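PDB 4GEY: porin B from Pseudomonas putida, which forms an outer-membrane beta-barrel channel and probably takes up sugars such as glucose selectively across the outer membrane. Local coordinates for residues A[180-185]-A[232-237]. The protein carries 2 engineered substitutions. Sequence-based numbering, arbitrary orientation.
Engineered in segment 232-237: Met235 (natural residue Leu), Met237 (natural residue Val). With BGC (beta-D-glucopyranose), chain B; C8E ((hydroxyethyloxy)tri(ethyloxy)octane), chain C.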
ATOM      1  N   GLY A 180      -6.196  -3.438   6.486  1.00 29.11           N
ATOM      2  CA  GLY A 180      -6.917  -2.954   5.323  1.00 30.87           C
ATOM      3  C   GLY A 180      -8.423  -3.111   5.374  1.00 32.53           C
ATOM      4  O   GLY A 180      -9.116  -2.632   4.479  1.00 32.65           O
ATOM      5  N   GLY A 181      -8.934  -3.773   6.413  1.00 27.17           N
ATOM      6  CA  GLY A 181     -10.369  -3.854   6.618  1.00 25.09           C
ATOM      7  C   GLY A 181     -10.998  -2.521   7.019  1.00 37.70           C
ATOM      8  O   GLY A 181     -12.187  -2.315   6.776  1.00 40.80           O
ATOM      9  N   ILE A 182     -10.214  -1.623   7.630  1.00 37.90           N
ATOM     10  CA  ILE A 182     -10.708  -0.294   8.030  1.00 41.26           C
ATOM     11  C   ILE A 182      -9.887   0.873   7.460  1.00 40.24           C
ATOM     12  O   ILE A 182     -10.402   1.980   7.279  1.00 47.46           O
ATOM     13  CB  ILE A 182     -10.773  -0.113   9.581  1.00 42.74           C
ATOM     14  CG1 ILE A 182      -9.367  -0.173  10.189  1.00 35.70           C
ATOM     15  CG2 ILE A 182     -11.677  -1.152  10.219  1.00 26.70           C
ATOM     16  CD1 ILE A 182      -9.296   0.230  11.619  1.00 26.21           C
ATOM     17  N   TRP A 183      -8.608   0.625   7.203  1.00 35.75           N
ATOM     18  CA  TRP A 183      -7.682   1.654   6.726  1.00 32.46           C
ATOM     19  C   TRP A 183      -7.561   1.422   5.236  1.00 33.03           C
ATOM     20  O   TRP A 183      -7.203   0.329   4.802  1.00 39.33           O
ATOM     21  CB  TRP A 183      -6.334   1.504   7.465  1.00 31.31           C
ATOM     22  CG  TRP A 183      -5.120   2.278   6.958  1.00 31.45           C
ATOM     23  CD1 TRP A 183      -4.633   2.313   5.679  1.00 36.30           C
ATOM     24  CD2 TRP A 183      -4.208   3.054   7.746  1.00 28.51           C
ATOM     25  NE1 TRP A 183      -3.495   3.082   5.621  1.00 31.55           N
ATOM     26  CE2 TRP A 183      -3.213   3.545   6.877  1.00 31.60           C
ATOM     27  CE3 TRP A 183      -4.144   3.392   9.097  1.00 32.20           C
ATOM     28  CZ2 TRP A 183      -2.176   4.360   7.312  1.00 35.15           C
ATOM     29  CZ3 TRP A 183      -3.109   4.201   9.531  1.00 33.52           C
ATOM     30  CH2 TRP A 183      -2.141   4.677   8.640  1.00 33.54           C
ATOM     31  N   TYR A 184      -7.884   2.431   4.442  1.00 29.68           N
ATOM     32  CA  TYR A 184      -7.954   2.243   2.994  1.00 24.10           C
ATOM     33  C   TYR A 184      -7.024   3.188   2.245  1.00 25.11           C
ATOM     34  O   TYR A 184      -7.302   4.370   2.122  1.00 26.54           O
ATOM     35  CB  TYR A 184      -9.379   2.488   2.498  1.00 23.66           C
ATOM     36  CG  TYR A 184     -10.468   1.779   3.277  1.00 34.04           C
ATOM     37  CD1 TYR A 184     -10.293   0.481   3.751  1.00 37.90           C
ATOM     38  CD2 TYR A 184     -11.679   2.406   3.529  1.00 29.74           C
ATOM     39  CE1 TYR A 184     -11.297  -0.167   4.460  1.00 32.93           C
ATOM     40  CE2 TYR A 184     -12.686   1.765   4.228  1.00 31.43           C
ATOM     41  CZ  TYR A 184     -12.489   0.485   4.692  1.00 35.00           C
ATOM     42  OH  TYR A 184     -13.491  -0.138   5.394  1.00 39.78           O
ATOM     43  N   ASN A 185      -5.929   2.667   1.725  1.00 35.68           N
ATOM     44  CA  ASN A 185      -5.061   3.466   0.881  1.00 35.19           C
ATOM     45  C   ASN A 185      -5.678   3.756  -0.481  1.00 39.40           C
ATOM     46  O   ASN A 185      -6.747   3.218  -0.831  1.00 31.29           O
ATOM     47  CB  ASN A 185      -3.733   2.740   0.665  1.00 31.33           C
ATOM     48  CG  ASN A 185      -2.981   2.486   1.964  1.00 32.81           C
ATOM     49  OD1 ASN A 185      -2.889   3.356   2.824  1.00 25.49           O
ATOM     50  ND2 ASN A 185      -2.446   1.288   2.108  1.00 21.32           N
ATOM     51  N   GLY A 232     -17.258   5.004  12.319  1.00 33.42           N
ATOM     52  CA  GLY A 232     -16.346   5.622  13.254  1.00 33.35           C
ATOM     53  C   GLY A 232     -15.270   6.406  12.522  1.00 40.76           C
ATOM     54  O   GLY A 232     -15.447   6.804  11.379  1.00 34.21           O
ATOM     55  N   ALA A 233     -14.141   6.612  13.185  1.00 47.51           N
ATOM     56  CA  ALA A 233     -13.076   7.449  12.657  1.00 43.87           C
ATOM     57  C   ALA A 233     -11.752   6.749  12.868  1.00 30.03           C
ATOM     58  O   ALA A 233     -11.571   6.056  13.868  1.00 40.04           O
ATOM     59  CB  ALA A 233     -13.073   8.798  13.386  1.00 32.01           C
ATOM     60  N   ILE A 234     -10.824   6.920  11.940  1.00 28.99           N
ATOM     61  CA  ILE A 234      -9.451   6.494  12.199  1.00 41.17           C
ATOM     62  C   ILE A 234      -8.584   7.705  12.478  1.00 28.25           C
ATOM     63  O   ILE A 234      -8.636   8.709  11.778  1.00 39.01           O
ATOM     64  CB  ILE A 234      -8.825   5.686  11.045  1.00 41.46           C
ATOM     65  CG1 ILE A 234      -9.607   4.387  10.817  1.00 34.50           C
ATOM     66  CG2 ILE A 234      -7.336   5.405  11.336  1.00 26.28           C
ATOM     67  CD1 ILE A 234      -8.997   3.492   9.753  1.00 25.85           C
HETATM   68  N   MSE A 235      -7.790   7.604  13.525  1.00 32.72           N
HETATM   69  CA  MSE A 235      -7.007   8.723  13.984  1.00 29.86           C
HETATM   70  C   MSE A 235      -5.542   8.313  14.018  1.00 31.52           C
HETATM   71  O   MSE A 235      -5.082   7.755  15.005  1.00 34.94           O
HETATM   72  CB  MSE A 235      -7.480   9.096  15.376  1.00 29.90           C
HETATM   73  CG  MSE A 235      -6.814  10.303  15.966  1.00 51.25           C
HETATM   74 SE   MSE A 235      -7.138  10.333  17.892  1.00 87.81          SE
HETATM   75  CE  MSE A 235      -5.532   9.416  18.550  1.00 53.83           C
ATOM     76  N   PRO A 236      -4.811   8.554  12.923  1.00 27.05           N
ATOM     77  CA  PRO A 236      -3.378   8.247  12.906  1.00 32.07           C
ATOM     78  C   PRO A 236      -2.543   9.398  13.437  1.00 29.15           C
ATOM     79  O   PRO A 236      -2.940  10.552  13.253  1.00 31.54           O
ATOM     80  CB  PRO A 236      -3.084   8.043  11.415  1.00 28.24           C
ATOM     81  CG  PRO A 236      -4.074   8.868  10.725  1.00 27.84           C
ATOM     82  CD  PRO A 236      -5.308   8.939  11.596  1.00 31.08           C
HETATM   83  N   MSE A 237      -1.425   9.085  14.094  1.00 30.79           N
HETATM   84  CA  MSE A 237      -0.428  10.087  14.511  1.00 33.01           C
HETATM   85  C   MSE A 237       0.943   9.654  14.019  1.00 27.94           C
HETATM   86  O   MSE A 237       1.209   8.461  13.892  1.00 33.81           O
HETATM   87  CB  MSE A 237      -0.366  10.214  16.032  1.00 30.69           C
HETATM   88  CG  MSE A 237      -1.703  10.278  16.707  1.00 37.43           C
HETATM   89 SE   MSE A 237      -1.547   9.986  18.638  1.00 55.87          SE
HETATM   90  CE  MSE A 237      -0.604  11.632  19.123  1.00 81.04           C
TER
HETATM   91  C2  BGC B 501      -4.253  -2.485  -4.101  0.71 55.08           C
HETATM   92  C3  BGC B 501      -3.202  -1.610  -3.808  0.71 55.74           C
HETATM   93  C4  BGC B 501      -3.596  -0.576  -2.853  0.71 61.57           C
HETATM   94  C5  BGC B 501      -4.194  -1.152  -1.533  0.71 48.98           C
HETATM   95  C6  BGC B 501      -4.787  -0.240  -0.722  0.71 52.78           C
HETATM   96  C1  BGC B 501      -4.729  -3.180  -2.933  0.71 51.58           C
HETATM   97  O1  BGC B 501      -5.769  -4.009  -3.313  0.71 49.70           O
HETATM   98  O2  BGC B 501      -3.791  -3.461  -5.092  0.71 61.21           O
HETATM   99  O3  BGC B 501      -2.730  -1.010  -5.062  0.71 60.25           O
HETATM  100  O4  BGC B 501      -2.489   0.240  -2.596  0.71 71.00           O
HETATM  101  O5  BGC B 501      -5.202  -2.218  -1.957  0.71 56.13           O
HETATM  102  O6  BGC B 501      -6.066   0.215  -1.014  0.71 51.88           O
HETATM  103  C1  C8E C 502       3.947   7.767  18.657  1.00 36.30           C
HETATM  104  C2  C8E C 502       3.359   8.808  17.724  1.00 34.38           C
HETATM  105  C3  C8E C 502       4.150  10.100  17.878  1.00 43.38           C
HETATM  106  C4  C8E C 502       3.250  11.264  18.277  1.00 43.99           C
HETATM  107  C5  C8E C 502       3.434  12.455  17.347  1.00 40.34           C
HETATM  108  C6  C8E C 502       2.072  12.998  16.923  1.00 39.44           C
HETATM  109  C7  C8E C 502       1.829  14.386  17.500  1.00 43.63           C
HETATM  110  C8  C8E C 502       0.586  15.057  16.923  1.00 48.11           C
HETATM  111  O9  C8E C 502       0.972  16.187  16.161  1.00 52.98           O
HETATM  112  C10 C8E C 502      -0.013  17.208  16.146  1.00 55.13           C
HETATM  113  C11 C8E C 502       0.366  18.343  15.192  1.00 51.13           C
HETATM  114  O12 C8E C 502      -0.319  19.530  15.548  1.00 51.17           O
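Trp183 and Ile234 form the closest backbone pair between loop 180-185 and strand 232-237, with CA atoms 7.5 Å apart. The loop lies inside the barrel and the strand belongs to its wall. Strand 232-237 is hydrogen-bonded on one side to strand 203-212 and on the other to strand 248-259. Its side chains alternate. Ile234 and Pro236 point to the loop, and the engineered selenomethionine Met235 points away from it. Met237, also an engineered selenomethionine, meets the detergent C8E, with Met237 CE 3.7 Å from C8E C6.

Contact between loop and strand is apolar. The CG1 branch of Ile234 lies beside its backbone N (chi1 -62°) and extends to the loop. Its terminal CD1 abuts the backbone and side chains of Ile182 and Trp183. Ile234 CD1 lies 3.7 Å from Ile182 CG1 and 4.0 Å from Trp183 CB. The two isoleucine side chains cross obliquely.

The six-membered end of the Trp183 indole reaches Pro236. Trp183 CG lies anti to the backbone N (chi1 168°), which brings Trp183 CZ3 to 4.3 Å from Pro236 CB. Both Pro236 CB and Ile234 CG2 meet the ring obliquely. At the other end of the indole, Trp183 NE1 donates to Asn185 OD1 at 2.9 Å. This oxygen is near the ring plane, but the donor stands above the carbonyl plane of the amide. Asn185 ND2 binds Ser173 O, so both ends of the amide are held.

Asn185 also lines the glucose pocket, where Asn185 CB is 3.5 Å from C6 of the sugar. Trp183 thus links Asn185 of the pocket to the barrel wall. An inward-folded loop packed on the wall and lining the channel is characteristic of porins, here in a carbohydrate-selective OprB channel.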